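Local coordinates for protein LP04448p (Drosophila melanogaster, PDB 2QK2) that probably binds tubulin through its TOG domains and, as an XMAP215-family protein, tracks growing microtubule plus ends, at residues L73-G78 against P112-A117; K108-N113 against N146-S151; E152-I157 against D194-A199. All coordinates share one frame; numbering follows the deposited sequence.

In the fold
The three contacts follow one another along the all-helical TOG domain, a HEAT-repeat array, and each joins elements some 33 to 37 residues apart in sequence. Contact 1 sets helix 71-88 beside helix 112-126. Contact 2 shares P112 and N113 with it and links the loop leading into helix 112-126 to the start of helix 147-161. Contact 3 continues from helix 147-161 to helix 190-207. Centres of contacts 1 and 2 are about 12 Å apart, as are those of contacts 2 and 3, while contacts 1 and 3 are about 19 Å apart. The series ties every second helix from 71-88 to 190-207 into one layer, and the edge with the loop before helix 112-126 probably faces tubulin.

Contact 1: residues L73-G78 against P112-A117; sequences LVAMAG and PNVVTA
V74 and V114 meet methyl to methyl where helix 71-88 runs beside helix 112-126 in the HEAT-repeat array of the TOG domain. Their CG1 atoms are 3.8 Å apart; in each valine CG1 stands opposite the backbone N (chi1 172° in V74), and the two side chains cross at a slant. The apolar contact continues with A75, whose CB lies 4.3 Å from A117 CB and also nears V114 CG2. The local axes are 8.3 Å apart and diverge by only 17°, a nearly parallel pairing made close by small residues.

A second group of contacts joins methyls to backbone. A117 directs its CB at the opposing helix and sets it 3.4 Å from A75 O, while A75 CB approaches N113 O in return. G78, lacking a side chain, faces A117 with a CA to CA separation of 5.1 Å.

The one side-chain hydrogen bond within the two segments lies in helix 112-126. T116 OG1 bonds P112 O at 3.0 Å, and T116 N reaches the same oxygen from the other face of its carbonyl plane, so two donors grip one acceptor in the first turn.

No hydrogen bond crosses the interface. Its cohesion therefore rests on methyl groups and on close backbone approach, and the spacing of the two helices is set by alanine, glycine and valine rather than by long side chains.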
loop_
_atom_site.group_PDB
_atom_site.type_symbol
_atom_site.label_atom_id
_atom_site.label_comp_id
_atom_site.label_asym_id
_atom_site.label_seq_id
_atom_site.Cartn_x
_atom_site.Cartn_y
_atom_site.Cartn_z
ATOM N N LEU A 73 -15.700 9.868 1.172
ATOM C CA LEU A 73 -15.007 9.977 2.455
ATOM C C LEU A 73 -13.899 8.924 2.548
ATOM O O LEU A 73 -12.825 9.188 3.081
ATOM C CB LEU A 73 -16.010 9.807 3.600
ATOM C CG LEU A 73 -16.542 11.096 4.248
ATOM C CD1 LEU A 73 -16.646 12.218 3.229
ATOM C CD2 LEU A 73 -17.888 10.811 4.899
ATOM N N VAL A 74 -14.164 7.731 2.026
ATOM C CA VAL A 74 -13.171 6.666 2.031
ATOM C C VAL A 74 -11.938 7.129 1.252
ATOM O O VAL A 74 -10.810 7.005 1.737
ATOM C CB VAL A 74 -13.735 5.380 1.400
ATOM C CG1 VAL A 74 -12.629 4.343 1.222
ATOM C CG2 VAL A 74 -14.844 4.823 2.294
ATOM N N ALA A 75 -12.156 7.685 0.060
ATOM C CA ALA A 75 -11.054 8.177 -0.773
ATOM C C ALA A 75 -10.286 9.295 -0.081
ATOM O O ALA A 75 -9.055 9.314 -0.105
ATOM C CB ALA A 75 -11.583 8.679 -2.126
HETATM N N MSE A 76 -11.006 10.236 0.524
HETATM C CA MSE A 76 -10.341 11.341 1.220
HETATM C C MSE A 76 -9.501 10.821 2.389
HETATM O O MSE A 76 -8.383 11.288 2.620
HETATM C CB MSE A 76 -11.364 12.348 1.761
HETATM C CG MSE A 76 -12.119 13.162 0.706
HETATM SE SE MSE A 76 -13.339 14.403 1.612
HETATM C CE MSE A 76 -12.083 15.773 2.102
ATOM N N ALA A 77 -10.053 9.869 3.134
ATOM C CA ALA A 77 -9.348 9.294 4.275
ATOM C C ALA A 77 -8.114 8.522 3.794
ATOM O O ALA A 77 -7.069 8.535 4.446
ATOM C CB ALA A 77 -10.285 8.375 5.061
ATOM N N GLY A 78 -8.239 7.850 2.653
ATOM C CA GLY A 78 -7.113 7.119 2.104
ATOM C C GLY A 78 -6.010 8.088 1.712
ATOM O O GLY A 78 -4.838 7.868 2.010
ATOM N N PRO A 112 -12.759 3.286 -8.966
ATOM C CA PRO A 112 -11.398 3.730 -9.288
ATOM C C PRO A 112 -10.789 4.828 -8.417
ATOM O O PRO A 112 -9.589 4.795 -8.122
ATOM C CB PRO A 112 -11.503 4.131 -10.764
ATOM C CG PRO A 112 -12.939 4.541 -10.902
ATOM C CD PRO A 112 -13.651 3.466 -10.125
ATOM N N ASN A 113 -11.595 5.800 -8.006
ATOM C CA ASN A 113 -11.073 6.879 -7.174
ATOM C C ASN A 113 -10.644 6.378 -5.804
ATOM O O ASN A 113 -9.665 6.864 -5.242
ATOM C CB ASN A 113 -12.108 7.989 -7.045
ATOM C CG ASN A 113 -12.384 8.653 -8.370
ATOM O OD1 ASN A 113 -12.998 8.057 -9.262
ATOM N ND2 ASN A 113 -11.908 9.886 -8.526
ATOM N N VAL A 114 -11.378 5.404 -5.275
ATOM C CA VAL A 114 -11.044 4.818 -3.987
ATOM C C VAL A 114 -9.795 3.958 -4.174
ATOM O O VAL A 114 -8.875 4.005 -3.358
ATOM C CB VAL A 114 -12.190 3.933 -3.451
ATOM C CG1 VAL A 114 -11.710 3.122 -2.240
ATOM C CG2 VAL A 114 -13.366 4.802 -3.049
ATOM N N VAL A 115 -9.766 3.181 -5.255
ATOM C CA VAL A 115 -8.627 2.316 -5.537
ATOM C C VAL A 115 -7.328 3.122 -5.609
ATOM O O VAL A 115 -6.316 2.734 -5.019
ATOM C CB VAL A 115 -8.831 1.525 -6.863
ATOM C CG1 VAL A 115 -7.555 0.768 -7.227
ATOM C CG2 VAL A 115 -9.985 0.529 -6.701
ATOM N N THR A 116 -7.359 4.245 -6.316
ATOM C CA THR A 116 -6.178 5.092 -6.435
ATOM C C THR A 116 -5.696 5.577 -5.061
ATOM O O THR A 116 -4.500 5.537 -4.764
ATOM C CB THR A 116 -6.466 6.316 -7.326
ATOM O OG1 THR A 116 -6.807 5.869 -8.643
ATOM C CG2 THR A 116 -5.248 7.226 -7.406
ATOM N N ALA A 117 -6.631 6.030 -4.230
ATOM C CA ALA A 117 -6.294 6.515 -2.893
ATOM C C ALA A 117 -5.750 5.381 -2.020
ATOM O O ALA A 117 -4.791 5.575 -1.273
ATOM C CB ALA A 117 -7.523 7.147 -2.236
#

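Contact 2: residues K108-N113 against N146-S151; sequences KEKKPN and NPSVKS
K110 starts with CG beside its backbone N (chi1 -57°) and then bends at chi3 (67°), a course that wraps its methylenes around the S148 hydroxyl; S148 OG, likewise beside its own backbone N, points out to receive them. This meeting lies at an edge of the HEAT-repeat TOG domain, between the loop before helix 112-126 and the first turn of helix 147-161. K110 CD comes to 3.3 Å from S148 OG and CG to 3.4 Å, so it is the aliphatic part of the lysine that touches, with the ammonium group beyond.

K108 meets the same helix start mainly through its backbone. V149 CG2 presses on K108 N at 3.7 Å, and the N146 carboxamide lies alongside K108, with N146 CG 4.2 Å from K108 CB. N146 occupies the N-cap position of helix 147-161. With an alanine here the carboxamide is gone, which would probably open a gap beside the K108 backbone and deprive the helix start of its polar side chain. The far end of K108 turns away from the helix, and its NZ lies close to that of K106; this gathering of positive charge is consistent with a surface that meets acidic tubulin, as in related TOG domains.

Within the loop, E109 folds back on the chain: K111 N, at the N-cap position of helix 112-126, donates to the anti lone pair of E109 OE1 at 2.9 Å and a nearly straight 165°.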
loop_
_atom_site.group_PDB
_atom_site.type_symbol
_atom_site.label_atom_id
_atom_site.label_comp_id
_atom_site.label_asym_id
_atom_site.label_seq_id
_atom_site.Cartn_x
_atom_site.Cartn_y
_atom_site.Cartn_z
ATOM N N LYS A 108 -11.814 -4.474 -1.906
ATOM C CA LYS A 108 -13.018 -5.143 -2.388
ATOM C C LYS A 108 -13.826 -4.053 -3.093
ATOM O O LYS A 108 -14.661 -4.334 -3.952
ATOM C CB LYS A 108 -13.829 -5.722 -1.228
ATOM C CG LYS A 108 -14.237 -4.681 -0.207
ATOM C CD LYS A 108 -15.225 -5.225 0.813
ATOM C CE LYS A 108 -15.538 -4.167 1.866
ATOM N NZ LYS A 108 -15.913 -2.857 1.239
ATOM N N GLU A 109 -13.560 -2.804 -2.716
ATOM C CA GLU A 109 -14.225 -1.651 -3.310
ATOM C C GLU A 109 -13.560 -1.396 -4.660
ATOM O O GLU A 109 -12.345 -1.216 -4.730
ATOM C CB GLU A 109 -14.063 -0.431 -2.399
ATOM C CG GLU A 109 -14.524 0.877 -3.016
ATOM C CD GLU A 109 -15.984 0.839 -3.413
ATOM O OE1 GLU A 109 -16.272 0.863 -4.627
ATOM O OE2 GLU A 109 -16.842 0.777 -2.510
ATOM N N LYS A 110 -14.350 -1.360 -5.728
ATOM C CA LYS A 110 -13.791 -1.167 -7.061
ATOM C C LYS A 110 -13.857 0.237 -7.653
ATOM O O LYS A 110 -13.278 0.482 -8.709
ATOM C CB LYS A 110 -14.427 -2.161 -8.034
ATOM C CG LYS A 110 -14.258 -3.615 -7.607
ATOM C CD LYS A 110 -14.750 -4.586 -8.674
ATOM C CE LYS A 110 -13.870 -4.532 -9.914
ATOM N NZ LYS A 110 -14.255 -5.560 -10.927
ATOM N N LYS A 111 -14.550 1.162 -7.002
ATOM C CA LYS A 111 -14.603 2.511 -7.547
ATOM C C LYS A 111 -13.155 2.971 -7.723
ATOM O O LYS A 111 -12.394 3.045 -6.761
ATOM C CB LYS A 111 -15.361 3.453 -6.611
ATOM C CG LYS A 111 -15.750 4.768 -7.279
ATOM C CD LYS A 111 -17.058 5.306 -6.715
ATOM C CE LYS A 111 -17.641 6.400 -7.599
ATOM N NZ LYS A 111 -18.949 6.910 -7.076
ATOM N N PRO A 112 -12.759 3.286 -8.966
ATOM C CA PRO A 112 -11.398 3.730 -9.288
ATOM C C PRO A 112 -10.789 4.828 -8.417
ATOM O O PRO A 112 -9.589 4.795 -8.122
ATOM C CB PRO A 112 -11.503 4.131 -10.764
ATOM C CG PRO A 112 -12.939 4.541 -10.902
ATOM C CD PRO A 112 -13.651 3.466 -10.125
ATOM N N ASN A 113 -11.595 5.800 -8.006
ATOM C CA ASN A 113 -11.073 6.879 -7.174
ATOM C C ASN A 113 -10.644 6.378 -5.804
ATOM O O ASN A 113 -9.665 6.864 -5.242
ATOM C CB ASN A 113 -12.108 7.989 -7.045
ATOM C CG ASN A 113 -12.384 8.653 -8.370
ATOM O OD1 ASN A 113 -12.998 8.057 -9.262
ATOM N ND2 ASN A 113 -11.908 9.886 -8.526
ATOM N N ASN A 146 -12.220 -12.561 -2.536
ATOM C CA ASN A 146 -12.558 -11.503 -3.478
ATOM C C ASN A 146 -11.478 -11.299 -4.551
ATOM O O ASN A 146 -10.338 -10.943 -4.242
ATOM C CB ASN A 146 -12.774 -10.203 -2.713
ATOM C CG ASN A 146 -13.448 -9.153 -3.546
ATOM O OD1 ASN A 146 -14.676 -9.089 -3.604
ATOM N ND2 ASN A 146 -12.651 -8.328 -4.218
ATOM N N PRO A 147 -11.832 -11.503 -5.832
ATOM C CA PRO A 147 -10.888 -11.340 -6.943
ATOM C C PRO A 147 -10.200 -9.975 -6.954
ATOM O O PRO A 147 -9.010 -9.872 -7.246
ATOM C CB PRO A 147 -11.768 -11.542 -8.180
ATOM C CG PRO A 147 -12.845 -12.457 -7.685
ATOM C CD PRO A 147 -13.168 -11.873 -6.334
ATOM N N SER A 148 -10.957 -8.927 -6.644
ATOM C CA SER A 148 -10.405 -7.577 -6.631
ATOM C C SER A 148 -9.285 -7.433 -5.606
ATOM O O SER A 148 -8.279 -6.767 -5.865
ATOM C CB SER A 148 -11.506 -6.558 -6.336
ATOM O OG SER A 148 -12.383 -6.445 -7.442
ATOM N N VAL A 149 -9.465 -8.051 -4.444
ATOM C CA VAL A 149 -8.454 -7.991 -3.394
ATOM C C VAL A 149 -7.207 -8.753 -3.837
ATOM O O VAL A 149 -6.092 -8.254 -3.688
ATOM C CB VAL A 149 -8.981 -8.587 -2.068
ATOM C CG1 VAL A 149 -7.839 -8.722 -1.052
ATOM C CG2 VAL A 149 -10.090 -7.693 -1.507
ATOM N N LYS A 150 -7.394 -9.950 -4.390
ATOM C CA LYS A 150 -6.262 -10.750 -4.851
ATOM C C LYS A 150 -5.439 -9.974 -5.868
ATOM O O LYS A 150 -4.212 -9.927 -5.786
ATOM C CB LYS A 150 -6.724 -12.052 -5.516
ATOM C CG LYS A 150 -7.412 -13.062 -4.614
ATOM C CD LYS A 150 -7.366 -14.427 -5.290
ATOM C CE LYS A 150 -8.256 -15.447 -4.621
ATOM N NZ LYS A 150 -9.671 -15.204 -5.008
ATOM N N SER A 151 -6.123 -9.376 -6.836
ATOM C CA SER A 151 -5.447 -8.620 -7.879
ATOM C C SER A 151 -4.674 -7.426 -7.326
ATOM O O SER A 151 -3.488 -7.260 -7.614
ATOM C CB SER A 151 -6.460 -8.133 -8.918
ATOM O OG SER A 151 -5.823 -7.308 -9.877
#

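Contact 3: residues E152-I157 against D194-A199; sequences ETALFI and DSSAEA
Segments 152-157 and 194-199 run side by side in the same direction, their local axes 7.9 Å apart and inclined by 16°, with the CA atoms of A154 and S196 5.3 Å from each other.

Such close spacing depends on the small residues between them. A154 aims its CB at the opposing helix, where the methyl rests against the S195 backbone, 3.7 Å from S195 O. In the reverse sense A199 sends its CB to within 3.4 Å of A154 O. Three residues on from A154, I157 adds an apolar touch, its CG2 branch meeting A199 CB at 4.3 Å. Two alanine methyls thus bear on the opposite backbone, one from each helix.

L155 carries the other flank. Its CG lies beside the backbone N (chi1 -69°), which lets the branched end close on S195 and brings CG to 3.4 Å from S195 OG. The CD2 branch reaches on to E198, 3.6 Å from OE1, where the leucine and the extended glutamate chain pass at an angle. The S195 hydroxyl, though pressed by the leucine, is hydrogen-bonded to S151 OG and to T191 O, and S196 OG likewise bonds T184 OG1 and V192 O, so both buried serine hydroxyls have polar partners.

On one side, L181 of helix 171-185 touches A154, I157 and A199 together, packing against both helices of the pair. Helix 112-126 flanks segment 152-157, with F156 on I122 and a salt bridge from E152 to R119, while helix 221-233 meets segment 194-199 through A197 and E198.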
loop_
_atom_site.group_PDB
_atom_site.type_symbol
_atom_site.label_atom_id
_atom_site.label_comp_id
_atom_site.label_asym_id
_atom_site.label_seq_id
_atom_site.Cartn_x
_atom_site.Cartn_y
_atom_site.Cartn_z
ATOM N N GLU A 152 -5.348 -6.590 -6.539
ATOM C CA GLU A 152 -4.699 -5.405 -5.978
ATOM C C GLU A 152 -3.579 -5.780 -5.016
ATOM O O GLU A 152 -2.612 -5.035 -4.866
ATOM C CB GLU A 152 -5.720 -4.507 -5.277
ATOM C CG GLU A 152 -6.695 -3.782 -6.224
ATOM C CD GLU A 152 -6.006 -2.810 -7.178
ATOM O OE1 GLU A 152 -5.042 -2.125 -6.758
ATOM O OE2 GLU A 152 -6.441 -2.716 -8.350
ATOM N N THR A 153 -3.699 -6.935 -4.368
ATOM C CA THR A 153 -2.651 -7.368 -3.456
ATOM C C THR A 153 -1.419 -7.714 -4.295
ATOM O O THR A 153 -0.301 -7.334 -3.955
ATOM C CB THR A 153 -3.075 -8.607 -2.633
ATOM O OG1 THR A 153 -4.204 -8.279 -1.814
ATOM C CG2 THR A 153 -1.935 -9.062 -1.728
ATOM N N ALA A 154 -1.629 -8.419 -5.406
ATOM C CA ALA A 154 -0.519 -8.792 -6.280
ATOM C C ALA A 154 0.121 -7.550 -6.884
ATOM O O ALA A 154 1.337 -7.479 -7.018
ATOM C CB ALA A 154 -1.006 -9.726 -7.398
ATOM N N LEU A 155 -0.698 -6.574 -7.262
ATOM C CA LEU A 155 -0.177 -5.339 -7.844
ATOM C C LEU A 155 0.588 -4.548 -6.780
ATOM O O LEU A 155 1.587 -3.879 -7.080
ATOM C CB LEU A 155 -1.317 -4.500 -8.418
ATOM C CG LEU A 155 -1.997 -5.093 -9.667
ATOM C CD1 LEU A 155 -3.184 -4.222 -10.065
ATOM C CD2 LEU A 155 -0.984 -5.184 -10.814
ATOM N N PHE A 156 0.115 -4.619 -5.541
ATOM C CA PHE A 156 0.793 -3.935 -4.437
ATOM C C PHE A 156 2.206 -4.518 -4.306
ATOM O O PHE A 156 3.180 -3.790 -4.141
ATOM C CB PHE A 156 0.022 -4.137 -3.127
ATOM C CG PHE A 156 0.851 -3.886 -1.891
ATOM C CD1 PHE A 156 1.388 -2.629 -1.641
ATOM C CD2 PHE A 156 1.100 -4.915 -0.988
ATOM C CE1 PHE A 156 2.164 -2.396 -0.503
ATOM C CE2 PHE A 156 1.875 -4.696 0.153
ATOM C CZ PHE A 156 2.406 -3.434 0.394
ATOM N N ILE A 157 2.305 -5.840 -4.380
ATOM C CA ILE A 157 3.597 -6.522 -4.293
ATOM C C ILE A 157 4.523 -6.081 -5.435
ATOM O O ILE A 157 5.721 -5.842 -5.226
ATOM C CB ILE A 157 3.397 -8.056 -4.331
ATOM C CG1 ILE A 157 2.661 -8.504 -3.058
ATOM C CG2 ILE A 157 4.736 -8.768 -4.459
ATOM C CD1 ILE A 157 2.261 -9.967 -3.060
ATOM N N ASP A 194 -3.172 -11.665 -14.515
ATOM C CA ASP A 194 -2.287 -10.627 -15.038
ATOM C C ASP A 194 -1.522 -9.929 -13.917
ATOM O O ASP A 194 -0.329 -9.658 -14.042
ATOM C CB ASP A 194 -3.071 -9.569 -15.823
ATOM C CG ASP A 194 -3.665 -10.110 -17.117
ATOM O OD1 ASP A 194 -3.184 -11.155 -17.616
ATOM O OD2 ASP A 194 -4.606 -9.474 -17.639
ATOM N N SER A 195 -2.220 -9.625 -12.827
ATOM C CA SER A 195 -1.591 -8.955 -11.692
ATOM C C SER A 195 -0.517 -9.853 -11.085
ATOM O O SER A 195 0.568 -9.387 -10.735
ATOM C CB SER A 195 -2.649 -8.599 -10.645
ATOM O OG SER A 195 -3.574 -7.659 -11.173
ATOM N N SER A 196 -0.810 -11.144 -10.975
ATOM C CA SER A 196 0.156 -12.082 -10.421
ATOM C C SER A 196 1.384 -12.178 -11.325
ATOM O O SER A 196 2.514 -12.282 -10.842
ATOM C CB SER A 196 -0.473 -13.467 -10.264
ATOM O OG SER A 196 -1.592 -13.411 -9.399
ATOM N N ALA A 197 1.159 -12.151 -12.637
ATOM C CA ALA A 197 2.261 -12.225 -13.591
ATOM C C ALA A 197 3.143 -10.987 -13.450
ATOM O O ALA A 197 4.370 -11.077 -13.527
ATOM C CB ALA A 197 1.718 -12.316 -15.026
ATOM N N GLU A 198 2.515 -9.830 -13.249
ATOM C CA GLU A 198 3.265 -8.584 -13.103
ATOM C C GLU A 198 4.147 -8.618 -11.859
ATOM O O GLU A 198 5.299 -8.179 -11.890
ATOM C CB GLU A 198 2.316 -7.385 -13.030
ATOM C CG GLU A 198 3.035 -6.051 -13.189
ATOM C CD GLU A 198 2.082 -4.879 -13.328
ATOM O OE1 GLU A 198 0.952 -5.076 -13.818
ATOM O OE2 GLU A 198 2.470 -3.752 -12.964
ATOM N N ALA A 199 3.609 -9.157 -10.770
ATOM C CA ALA A 199 4.354 -9.253 -9.521
ATOM C C ALA A 199 5.520 -10.228 -9.676
ATOM O O ALA A 199 6.641 -9.959 -9.224
ATOM C CB ALA A 199 3.427 -9.718 -8.391
#